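Local coordinates for oligopeptide-binding protein oppA (Lactococcus lactis, PDB 3DRF) that captures oligopeptides in a voluminous venus fly-trap cavity, as the binding component of the OppABCDF ABC transporter that takes them up, at residues Y401-A415 with Y429-Y443. Sequence-based numbering, arbitrary orientation. Where two conformers were deposited one is given.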
loop_
_atom_site.group_PDB
_atom_site.type_symbol
_atom_site.label_atom_id
_atom_site.label_comp_id
_atom_site.label_asym_id
_atom_site.label_seq_id
_atom_site.Cartn_x
_atom_site.Cartn_y
_atom_site.Cartn_z
ATOM N N TYR A 401 -13.900 24.359 -24.626
ATOM C CA TYR A 401 -13.862 22.928 -24.303
ATOM C C TYR A 401 -14.333 22.086 -25.489
ATOM O O TYR A 401 -15.085 22.527 -26.339
ATOM C CB TYR A 401 -14.708 22.635 -23.057
ATOM C CG TYR A 401 -14.206 23.362 -21.820
ATOM C CD1 TYR A 401 -13.014 23.023 -21.218
ATOM C CD2 TYR A 401 -14.897 24.427 -21.308
ATOM C CE1 TYR A 401 -12.569 23.660 -20.082
ATOM C CE2 TYR A 401 -14.452 25.086 -20.211
ATOM C CZ TYR A 401 -13.277 24.712 -19.611
ATOM O OH TYR A 401 -12.792 25.379 -18.483
ATOM N N ARG A 402 -13.855 20.854 -25.486
ATOM C CA ARG A 402 -14.137 19.897 -26.552
ATOM C C ARG A 402 -15.439 19.140 -26.372
ATOM O O ARG A 402 -15.909 19.020 -25.275
ATOM C CB ARG A 402 -12.975 18.914 -26.675
ATOM C CG ARG A 402 -11.625 19.595 -27.122
ATOM C CD ARG A 402 -10.492 18.570 -27.043
ATOM N NE ARG A 402 -9.202 19.176 -27.413
ATOM C CZ ARG A 402 -8.782 19.361 -28.655
ATOM N NH1 ARG A 402 -9.512 18.920 -29.636
ATOM N NH2 ARG A 402 -7.599 19.871 -28.905
ATOM N N GLU A 403 -15.989 18.685 -27.501
ATOM C CA GLU A 403 -17.268 17.985 -27.541
ATOM C C GLU A 403 -17.202 16.873 -28.609
ATOM O O GLU A 403 -16.516 16.976 -29.554
ATOM C CB GLU A 403 -18.398 18.949 -27.932
ATOM C CG GLU A 403 -18.548 20.197 -27.053
ATOM C CD GLU A 403 -19.645 21.134 -27.522
ATOM O OE1 GLU A 403 -20.349 20.737 -28.436
ATOM O OE2 GLU A 403 -19.774 22.160 -26.970
ATOM N N LYS A 404 -17.996 15.837 -28.400
ATOM C CA LYS A 404 -18.146 14.758 -29.354
ATOM C C LYS A 404 -19.627 14.421 -29.423
ATOM O O LYS A 404 -20.189 14.001 -28.442
ATOM C CB LYS A 404 -17.339 13.537 -28.942
ATOM C CG LYS A 404 -17.462 12.375 -29.977
ATOM C CD LYS A 404 -16.782 11.117 -29.519
ATOM C CE LYS A 404 -15.307 11.220 -29.800
ATOM N NZ LYS A 404 -14.560 9.894 -29.660
ATOM N N ASP A 405 -20.224 14.647 -30.587
ATOM C CA ASP A 405 -21.643 14.448 -30.818
ATOM C C ASP A 405 -22.473 15.085 -29.722
ATOM O O ASP A 405 -23.364 14.466 -29.187
ATOM C CB ASP A 405 -21.953 12.954 -30.917
ATOM C CG ASP A 405 -23.362 12.687 -31.507
ATOM O OD1 ASP A 405 -23.896 13.503 -32.304
ATOM O OD2 ASP A 405 -23.924 11.663 -31.110
ATOM N N GLY A 406 -22.181 16.330 -29.407
ATOM C CA GLY A 406 -22.868 17.063 -28.368
ATOM C C GLY A 406 -22.464 16.815 -26.898
ATOM O O GLY A 406 -22.836 17.592 -26.081
ATOM N N LYS A 407 -21.778 15.723 -26.601
ATOM C CA LYS A 407 -21.272 15.441 -25.224
ATOM C C LYS A 407 -20.077 16.374 -24.926
ATOM O O LYS A 407 -19.154 16.375 -25.652
ATOM C CB LYS A 407 -20.840 13.962 -25.125
ATOM C CG LYS A 407 -20.155 13.499 -23.824
ATOM C CD LYS A 407 -20.783 13.904 -22.501
ATOM C CE LYS A 407 -20.078 13.154 -21.322
ATOM N NZ LYS A 407 -20.779 13.218 -19.971
ATOM N N GLU A 408 -20.156 17.171 -23.860
ATOM C CA GLU A 408 -19.023 18.016 -23.459
ATOM C C GLU A 408 -18.020 17.179 -22.689
ATOM O O GLU A 408 -18.395 16.326 -21.879
ATOM C CB GLU A 408 -19.456 19.216 -22.599
ATOM C CG GLU A 408 -18.273 20.093 -22.149
ATOM C CD GLU A 408 -18.685 21.425 -21.538
ATOM O OE1 GLU A 408 -19.078 21.450 -20.350
ATOM O OE2 GLU A 408 -18.583 22.457 -22.237
ATOM N N LEU A 409 -16.743 17.423 -22.951
ATOM C CA LEU A 409 -15.659 16.685 -22.301
ATOM C C LEU A 409 -15.413 17.279 -20.906
ATOM O O LEU A 409 -14.500 18.086 -20.714
ATOM C CB LEU A 409 -14.411 16.692 -23.190
ATOM C CG LEU A 409 -13.230 15.818 -22.794
ATOM C CD1 LEU A 409 -13.664 14.404 -22.464
ATOM C CD2 LEU A 409 -12.199 15.796 -23.919
ATOM N N SER A 410 -16.269 16.888 -19.965
ATOM C CA SER A 410 -16.238 17.381 -18.591
ATOM C C SER A 410 -16.074 16.183 -17.665
ATOM O O SER A 410 -16.687 15.140 -17.888
ATOM C CB SER A 410 -17.527 18.135 -18.257
ATOM O OG SER A 410 -17.749 19.186 -19.186
ATOM N N LEU A 411 -15.211 16.335 -16.676
ATOM C CA LEU A 411 -14.864 15.241 -15.736
ATOM C C LEU A 411 -14.731 15.769 -14.311
ATOM O O LEU A 411 -14.369 16.875 -14.076
ATOM C CB LEU A 411 -13.536 14.550 -16.151
ATOM C CG LEU A 411 -13.542 14.019 -17.607
ATOM C CD1 LEU A 411 -12.117 13.620 -18.061
ATOM C CD2 LEU A 411 -14.437 12.835 -17.730
ATOM N N VAL A 412 -14.978 14.857 -13.391
ATOM C CA VAL A 412 -14.828 15.131 -11.965
ATOM C C VAL A 412 -13.514 14.546 -11.449
ATOM O O VAL A 412 -13.269 13.385 -11.582
ATOM C CB VAL A 412 -16.023 14.512 -11.169
ATOM C CG1 VAL A 412 -15.757 14.620 -9.664
ATOM C CG2 VAL A 412 -17.376 15.170 -11.564
ATOM N N TYR A 413 -12.753 15.395 -10.791
ATOM C CA TYR A 413 -11.440 15.037 -10.232
ATOM C C TYR A 413 -11.544 14.974 -8.712
ATOM O O TYR A 413 -11.663 15.984 -8.051
ATOM C CB TYR A 413 -10.460 16.121 -10.599
ATOM C CG TYR A 413 -8.978 16.009 -10.122
ATOM C CD1 TYR A 413 -8.382 14.793 -9.734
ATOM C CD2 TYR A 413 -8.164 17.150 -10.103
ATOM C CE1 TYR A 413 -7.044 14.759 -9.342
ATOM C CE2 TYR A 413 -6.881 17.109 -9.742
ATOM C CZ TYR A 413 -6.323 15.898 -9.350
ATOM O OH TYR A 413 -5.017 15.814 -8.978
ATOM N N ALA A 414 -11.507 13.757 -8.194
ATOM C CA ALA A 414 -11.502 13.527 -6.731
ATOM C C ALA A 414 -10.060 13.704 -6.149
ATOM O O ALA A 414 -9.416 12.767 -5.759
ATOM C CB ALA A 414 -12.062 12.113 -6.388
ATOM N N ALA A 415 -9.557 14.920 -6.178
ATOM C CA ALA A 415 -8.266 15.249 -5.612
ATOM C C ALA A 415 -8.368 15.177 -4.083
ATOM O O ALA A 415 -9.384 15.443 -3.482
ATOM C CB ALA A 415 -7.824 16.645 -6.083
ATOM N N TYR A 429 -3.207 21.404 -12.239
ATOM C CA TYR A 429 -3.591 20.356 -13.205
ATOM C C TYR A 429 -4.902 20.701 -13.937
ATOM O O TYR A 429 -4.984 20.484 -15.102
ATOM C CB TYR A 429 -3.625 18.964 -12.545
ATOM C CG TYR A 429 -2.232 18.462 -12.106
ATOM C CD1 TYR A 429 -1.084 18.615 -12.909
ATOM C CD2 TYR A 429 -2.081 17.860 -10.847
ATOM C CE1 TYR A 429 0.177 18.135 -12.477
ATOM C CE2 TYR A 429 -0.848 17.385 -10.426
ATOM C CZ TYR A 429 0.261 17.520 -11.240
ATOM O OH TYR A 429 1.501 17.087 -10.871
ATOM N N ILE A 430 -5.883 21.222 -13.209
ATOM C CA ILE A 430 -7.116 21.691 -13.837
ATOM C C ILE A 430 -6.812 22.735 -14.955
ATOM O O ILE A 430 -7.394 22.680 -16.002
ATOM C CB ILE A 430 -8.086 22.245 -12.744
ATOM C CG1 ILE A 430 -8.647 21.065 -11.932
ATOM C CG2 ILE A 430 -9.276 23.006 -13.402
ATOM C CD1 ILE A 430 -9.520 21.477 -10.684
ATOM N N GLN A 431 -5.908 23.649 -14.663
ATOM C CA GLN A 431 -5.434 24.633 -15.624
ATOM C C GLN A 431 -4.757 23.966 -16.821
ATOM O O GLN A 431 -5.011 24.341 -17.908
ATOM C CB GLN A 431 -4.462 25.597 -14.920
ATOM C CG GLN A 431 -3.758 26.567 -15.842
ATOM C CD GLN A 431 -2.549 27.253 -15.209
ATOM O OE1 GLN A 431 -2.154 26.997 -14.084
ATOM N NE2 GLN A 431 -1.984 28.181 -15.967
ATOM N N GLN A 432 -3.932 22.944 -16.624
ATOM C CA GLN A 432 -3.332 22.264 -17.773
ATOM C C GLN A 432 -4.413 21.558 -18.631
ATOM O O GLN A 432 -4.363 21.596 -19.830
ATOM C CB GLN A 432 -2.246 21.234 -17.343
ATOM C CG GLN A 432 -1.146 21.771 -16.413
ATOM C CD GLN A 432 -0.520 23.086 -16.903
ATOM O OE1 GLN A 432 -0.067 23.184 -17.998
ATOM N NE2 GLN A 432 -0.525 24.055 -16.047
ATOM N N TRP A 433 -5.385 20.948 -17.981
ATOM C CA TRP A 433 -6.445 20.271 -18.694
ATOM C C TRP A 433 -7.332 21.256 -19.507
ATOM O O TRP A 433 -7.740 20.945 -20.569
ATOM C CB TRP A 433 -7.224 19.409 -17.665
ATOM C CG TRP A 433 -6.381 18.185 -17.241
ATOM C CD1 TRP A 433 -5.510 17.535 -17.997
ATOM C CD2 TRP A 433 -6.318 17.587 -15.947
ATOM N NE1 TRP A 433 -4.913 16.519 -17.304
ATOM C CE2 TRP A 433 -5.398 16.528 -16.032
ATOM C CE3 TRP A 433 -6.977 17.814 -14.749
ATOM C CZ2 TRP A 433 -5.106 15.688 -14.948
ATOM C CZ3 TRP A 433 -6.676 16.977 -13.631
ATOM C CH2 TRP A 433 -5.731 15.942 -13.743
ATOM N N LYS A 434 -7.538 22.438 -18.957
ATOM C CA LYS A 434 -8.233 23.493 -19.713
ATOM C C LYS A 434 -7.462 23.838 -21.011
ATOM O O LYS A 434 -8.076 24.064 -22.016
ATOM C CB LYS A 434 -8.445 24.701 -18.814
ATOM C CG LYS A 434 -9.182 25.871 -19.527
ATOM C CD LYS A 434 -9.484 26.977 -18.526
ATOM C CE LYS A 434 -10.336 28.135 -19.146
ATOM N NZ LYS A 434 -10.345 29.316 -18.223
ATOM N N LYS A 435 -6.137 23.858 -20.954
ATOM C CA LYS A 435 -5.320 24.086 -22.167
ATOM C C LYS A 435 -5.597 23.075 -23.269
ATOM O O LYS A 435 -5.424 23.392 -24.422
ATOM C CB LYS A 435 -3.805 24.090 -21.881
ATOM C CG LYS A 435 -3.314 25.160 -20.882
ATOM C CD LYS A 435 -1.811 24.935 -20.560
ATOM C CE LYS A 435 -1.303 25.907 -19.542
ATOM N NZ LYS A 435 0.100 25.671 -19.321
ATOM N N ILE A 436 -6.008 21.869 -22.922
ATOM C CA ILE A 436 -6.340 20.847 -23.956
ATOM C C ILE A 436 -7.842 20.643 -24.162
ATOM O O ILE A 436 -8.240 19.728 -24.764
ATOM C CB ILE A 436 -5.646 19.467 -23.718
ATOM C CG1 ILE A 436 -6.130 18.843 -22.387
ATOM C CG2 ILE A 436 -4.042 19.622 -23.754
ATOM C CD1 ILE A 436 -5.830 17.340 -22.246
ATOM N N GLY A 437 -8.637 21.546 -23.632
ATOM C CA GLY A 437 -10.077 21.561 -23.840
ATOM C C GLY A 437 -10.879 20.528 -23.050
ATOM O O GLY A 437 -11.932 20.163 -23.412
ATOM N N VAL A 438 -10.327 20.174 -21.905
ATOM C CA VAL A 438 -10.997 19.266 -20.965
ATOM C C VAL A 438 -11.392 20.063 -19.721
ATOM O O VAL A 438 -10.575 20.677 -19.089
ATOM C CB VAL A 438 -10.059 18.102 -20.584
ATOM C CG1 VAL A 438 -10.790 17.145 -19.579
ATOM C CG2 VAL A 438 -9.646 17.355 -21.871
ATOM N N LYS A 439 -12.668 20.040 -19.407
ATOM C CA LYS A 439 -13.201 20.713 -18.242
ATOM C C LYS A 439 -13.203 19.757 -17.040
ATOM O O LYS A 439 -13.841 18.770 -17.027
ATOM C CB LYS A 439 -14.629 21.224 -18.468
ATOM C CG LYS A 439 -15.108 22.110 -17.314
ATOM C CD LYS A 439 -16.612 22.317 -17.362
ATOM C CE LYS A 439 -16.915 23.313 -18.357
ATOM N NZ LYS A 439 -18.381 23.692 -18.397
ATOM N N VAL A 440 -12.419 20.107 -16.046
ATOM C CA VAL A 440 -12.249 19.253 -14.861
ATOM C C VAL A 440 -12.616 20.070 -13.604
ATOM O O VAL A 440 -12.174 21.165 -13.442
ATOM C CB VAL A 440 -10.777 18.738 -14.791
ATOM C CG1 VAL A 440 -10.562 17.899 -13.503
ATOM C CG2 VAL A 440 -10.444 17.909 -15.985
ATOM N N SER A 441 -13.434 19.497 -12.754
ATOM C CA SER A 441 -13.821 20.156 -11.516
ATOM C C SER A 441 -13.661 19.215 -10.334
ATOM O O SER A 441 -13.829 17.999 -10.453
ATOM C CB SER A 441 -15.249 20.686 -11.598
ATOM O OG SER A 441 -16.175 19.647 -11.783
ATOM N N LEU A 442 -13.319 19.800 -9.167
ATOM C CA LEU A 442 -13.101 19.038 -7.944
ATOM C C LEU A 442 -14.383 18.355 -7.483
ATOM O O LEU A 442 -15.469 18.930 -7.566
ATOM C CB LEU A 442 -12.561 19.946 -6.836
ATOM C CG LEU A 442 -11.166 20.533 -7.059
ATOM C CD1 LEU A 442 -10.766 21.427 -5.895
ATOM C CD2 LEU A 442 -10.144 19.424 -7.264
ATOM N N TYR A 443 -14.251 17.177 -6.905
ATOM C CA TYR A 443 -15.375 16.472 -6.276
ATOM C C TYR A 443 -15.941 17.322 -5.127
ATOM O O TYR A 443 -15.274 17.665 -4.209
ATOM C CB TYR A 443 -14.887 15.125 -5.726
ATOM C CG TYR A 443 -16.000 14.221 -5.218
ATOM C CD1 TYR A 443 -16.455 13.177 -6.009
ATOM C CD2 TYR A 443 -16.573 14.417 -3.966
ATOM C CE1 TYR A 443 -17.460 12.342 -5.584
ATOM C CE2 TYR A 443 -17.570 13.588 -3.538
ATOM C CZ TYR A 443 -18.002 12.558 -4.341
ATOM O OH TYR A 443 -19.025 11.771 -3.876
HETATM O O HOH W 1 -16.156 19.198 -14.826
#
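Strand 407-414, helix 422-435 and strand 439-442 form a beta-alpha-beta unit of this solute-binding protein, and here its two parallel strands meet each other and the helix that links them. Pairing runs from Ser-410 beside Lys-439 to Tyr-413 beside Leu-442, with Lys-439 N giving to Leu-409 O, Leu-411 N to Lys-439 O, Ser-441 N to Leu-411 O, and Tyr-413 N to Ser-441 O at 2.8 Å. A water donates to Leu-411 O as well.

On the helix side, Tyr-413 has CG anti to its N (chi1 179°), which sets the ring between Trp-433 and Ala-415: CZ3 of Trp-433 meets one face in a T-shaped stack, planes at 80°, and Ala-415 CB lies over the centre of the other. The Tyr-413 hydroxyl is hydrogen-bonded to Asp-470 OD2, while Val-440 CG1 presses on Tyr-413 CB at 3.4 Å.

The helix ends in a Schellman motif with Gly-437 at C-prime, and strand 401-404, first arm of the hairpin leading into strand 407-414, hydrogen-bonds to the carbonyls there. Arg-402 N meets Gly-437 O on a lone pair at 2.9 Å; Arg-402 NE takes Ile-436 O within the guanidinium plane, and NH1 goes on to Trp-393 O and a salt bridge with Asp-389.

Beyond this, the Tyr-401 ring carries Lys-439 CB over one face, 3.7 Å from its centroid, and the methylenes of Lys-434 brush its OH. With an alanine in place of Tyr-401 the CH-pi face under Lys-439 CB is gone, and a gap would probably open between the two lysine chains. Lys-439 bends at chi3 (-79°), and in the conformer given its NZ meets Glu-408 OE1 on the syn side, 30° out of the carboxylate plane, in a 3.1 Å salt bridge.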